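Local coordinates for extracellular ligand-binding receptor (Rhodopseudomonas palustris, PDB 4F06), which binds p-hydroxybenzoic acid and probably delivers such lignin-derived benzoates to an ABC transporter as its solute-binding protein, at residues Y253-S258 with P262-F267. Residues are numbered along the deposited sequence; the frame is centred on the assembly and turned at random.
Sequences YHYAVS and PENKAF
Tyr255 and Asn264 reach for each other from opposite directions and meet through polar ends: the phenol OH of Tyr255 donates to OD1 of Asn264 at 2.7 Å. The donor approaches with a C=O...O angle of 126°, tilted only slightly from the carbonyl plane. The amide oxygen lies at the edge of the tyrosine ring, while the ring and amide planes stand nearly perpendicular, at 84°. With CG anti to the backbone N (chi1 -178°), the tyrosine extends its hydroxyl across to the first turn of helix 262-273. Asparagine suits the facing site because one short amide both accepts and donates. Its ND2 gives a hydrogen to Val257 O at 2.9 Å in a distinctly bent bond; that acceptor lies close to the amide plane, although the nitrogen sits well above the plane of the valine carbonyl. ND2 also bonds His259 O, so the amide gathers in the loop that leaves strand 250-253 and leads into the helix, one of the strand-to-helix connections of this periplasmic binding protein fold. The backbone N-H of Asn264 is hydrogen-bonded to Ser261 OG at the start of the helix. A leucine in place of Asn264 would probably leave the buried Tyr255 hydroxyl without its acceptor and Val257 O without this donor. One turn along, Phe267 adds an apolar contact, its CE2 lying 4.2 Å from Tyr255 CZ. The same ring edge meets the hydroxyl oxygen, with CE2 3.6 Å from Tyr255 OH. Phenylalanine fits here because its ring also packs edge-to-face with Tyr289 of helix 283-301, the helix that Tyr255 touches through Val286.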
loop_
_atom_site.group_PDB
_atom_site.type_symbol
_atom_site.label_atom_id
_atom_site.label_comp_id
_atom_site.label_asym_id
_atom_site.label_seq_id
_atom_site.Cartn_x
_atom_site.Cartn_y
_atom_site.Cartn_z
ATOM N N TYR A 253 -4.722 7.699 4.183
ATOM C CA TYR A 253 -4.554 6.567 3.302
ATOM C C TYR A 253 -5.441 6.709 2.096
ATOM O O TYR A 253 -6.477 7.416 2.111
ATOM C CB TYR A 253 -4.918 5.253 3.987
ATOM C CG TYR A 253 -4.027 4.048 3.708
ATOM C CD1 TYR A 253 -2.617 4.182 3.592
ATOM C CD2 TYR A 253 -4.553 2.739 3.706
ATOM C CE1 TYR A 253 -1.780 3.068 3.470
ATOM C CE2 TYR A 253 -3.726 1.622 3.645
ATOM C CZ TYR A 253 -2.356 1.787 3.529
ATOM O OH TYR A 253 -1.563 0.653 3.463
ATOM N N HIS A 254 -5.073 5.987 1.046
ATOM C CA HIS A 254 -5.759 6.007 -0.248
ATOM C C HIS A 254 -6.963 5.056 -0.326
ATOM O O HIS A 254 -7.725 5.125 -1.277
ATOM C CB HIS A 254 -4.733 5.653 -1.348
ATOM C CG HIS A 254 -4.132 4.324 -1.077
ATOM N ND1 HIS A 254 -3.338 4.086 0.027
ATOM C CD2 HIS A 254 -4.330 3.113 -1.706
ATOM C CE1 HIS A 254 -3.064 2.769 0.080
ATOM N NE2 HIS A 254 -3.646 2.164 -0.979
ATOM N N TYR A 255 -7.122 4.164 0.645
ATOM C CA TYR A 255 -8.236 3.224 0.602
ATOM C C TYR A 255 -8.719 2.921 2.000
ATOM O O TYR A 255 -7.913 2.606 2.887
ATOM C CB TYR A 255 -7.866 1.895 -0.119
ATOM C CG TYR A 255 -9.057 0.939 -0.190
ATOM C CD1 TYR A 255 -10.185 1.278 -0.947
ATOM C CD2 TYR A 255 -9.102 -0.248 0.562
ATOM C CE1 TYR A 255 -11.302 0.448 -0.991
ATOM C CE2 TYR A 255 -10.224 -1.096 0.482
ATOM C CZ TYR A 255 -11.325 -0.714 -0.252
ATOM O OH TYR A 255 -12.433 -1.540 -0.276
ATOM N N ALA A 256 -10.046 2.895 2.154
ATOM C CA ALA A 256 -10.714 2.348 3.344
ATOM C C ALA A 256 -11.790 1.376 2.892
ATOM O O ALA A 256 -12.516 1.668 1.936
ATOM C CB ALA A 256 -11.347 3.444 4.221
ATOM N N VAL A 257 -11.924 0.255 3.589
ATOM C CA VAL A 257 -12.975 -0.714 3.274
ATOM C C VAL A 257 -14.344 -0.028 3.389
ATOM O O VAL A 257 -15.282 -0.360 2.651
ATOM C CB VAL A 257 -12.881 -1.926 4.199
ATOM C CG1 VAL A 257 -14.058 -2.876 4.008
ATOM C CG2 VAL A 257 -11.559 -2.639 3.948
ATOM N N SER A 258 -14.446 0.964 4.274
ATOM C CA SER A 258 -15.696 1.710 4.480
ATOM C C SER A 258 -15.951 2.766 3.399
ATOM O O SER A 258 -16.974 3.481 3.460
ATOM C CB SER A 258 -15.645 2.423 5.810
ATOM O OG SER A 258 -14.702 3.483 5.747
ATOM N N PRO A 262 -20.487 3.754 -5.036
ATOM C CA PRO A 262 -21.060 2.564 -5.676
ATOM C C PRO A 262 -19.986 1.570 -6.094
ATOM O O PRO A 262 -20.198 0.357 -6.038
ATOM C CB PRO A 262 -21.770 3.140 -6.916
ATOM C CG PRO A 262 -22.049 4.559 -6.564
ATOM C CD PRO A 262 -20.972 5.019 -5.633
ATOM N N GLU A 263 -18.853 2.067 -6.583
ATOM C CA GLU A 263 -17.825 1.148 -7.040
ATOM C C GLU A 263 -17.230 0.353 -5.886
ATOM O O GLU A 263 -16.906 -0.823 -6.045
ATOM C CB GLU A 263 -16.727 1.892 -7.809
ATOM C CG GLU A 263 -15.688 0.977 -8.407
ATOM C CD GLU A 263 -16.275 -0.135 -9.274
ATOM O OE1 GLU A 263 -17.382 0.047 -9.812
ATOM O OE2 GLU A 263 -15.596 -1.194 -9.382
ATOM N N ASN A 264 -17.057 0.982 -4.720
ATOM C CA ASN A 264 -16.563 0.204 -3.586
ATOM C C ASN A 264 -17.604 -0.816 -3.111
ATOM O O ASN A 264 -17.240 -1.942 -2.803
ATOM C CB ASN A 264 -16.109 1.093 -2.434
ATOM C CG ASN A 264 -15.318 0.293 -1.412
ATOM O OD1 ASN A 264 -14.453 -0.531 -1.797
ATOM N ND2 ASN A 264 -15.603 0.488 -0.135
ATOM N N LYS A 265 -18.885 -0.443 -3.099
ATOM C CA LYS A 265 -19.915 -1.414 -2.697
ATOM C C LYS A 265 -19.911 -2.604 -3.652
ATOM O O LYS A 265 -20.023 -3.772 -3.217
ATOM C CB LYS A 265 -21.265 -0.713 -2.679
ATOM C CG LYS A 265 -21.378 0.315 -1.560
ATOM C CD LYS A 265 -22.696 1.090 -1.691
ATOM C CE LYS A 265 -23.101 1.854 -0.440
ATOM N NZ LYS A 265 -22.056 2.833 -0.234
ATOM N N ALA A 266 -19.748 -2.349 -4.952
ATOM C CA ALA A 266 -19.713 -3.425 -5.914
ATOM C C ALA A 266 -18.462 -4.303 -5.710
ATOM O O ALA A 266 -18.537 -5.518 -5.783
ATOM C CB ALA A 266 -19.735 -2.832 -7.324
ATOM N N PHE A 267 -17.325 -3.676 -5.439
ATOM C CA PHE A 267 -16.072 -4.405 -5.199
ATOM C C PHE A 267 -16.208 -5.295 -3.980
ATOM O O PHE A 267 -15.779 -6.450 -4.038
ATOM C CB PHE A 267 -14.981 -3.349 -4.952
ATOM C CG PHE A 267 -13.620 -3.887 -4.530
ATOM C CD1 PHE A 267 -12.923 -4.828 -5.325
ATOM C CD2 PHE A 267 -13.019 -3.411 -3.361
ATOM C CE1 PHE A 267 -11.671 -5.285 -4.951
ATOM C CE2 PHE A 267 -11.758 -3.851 -3.004
ATOM C CZ PHE A 267 -11.094 -4.802 -3.768
#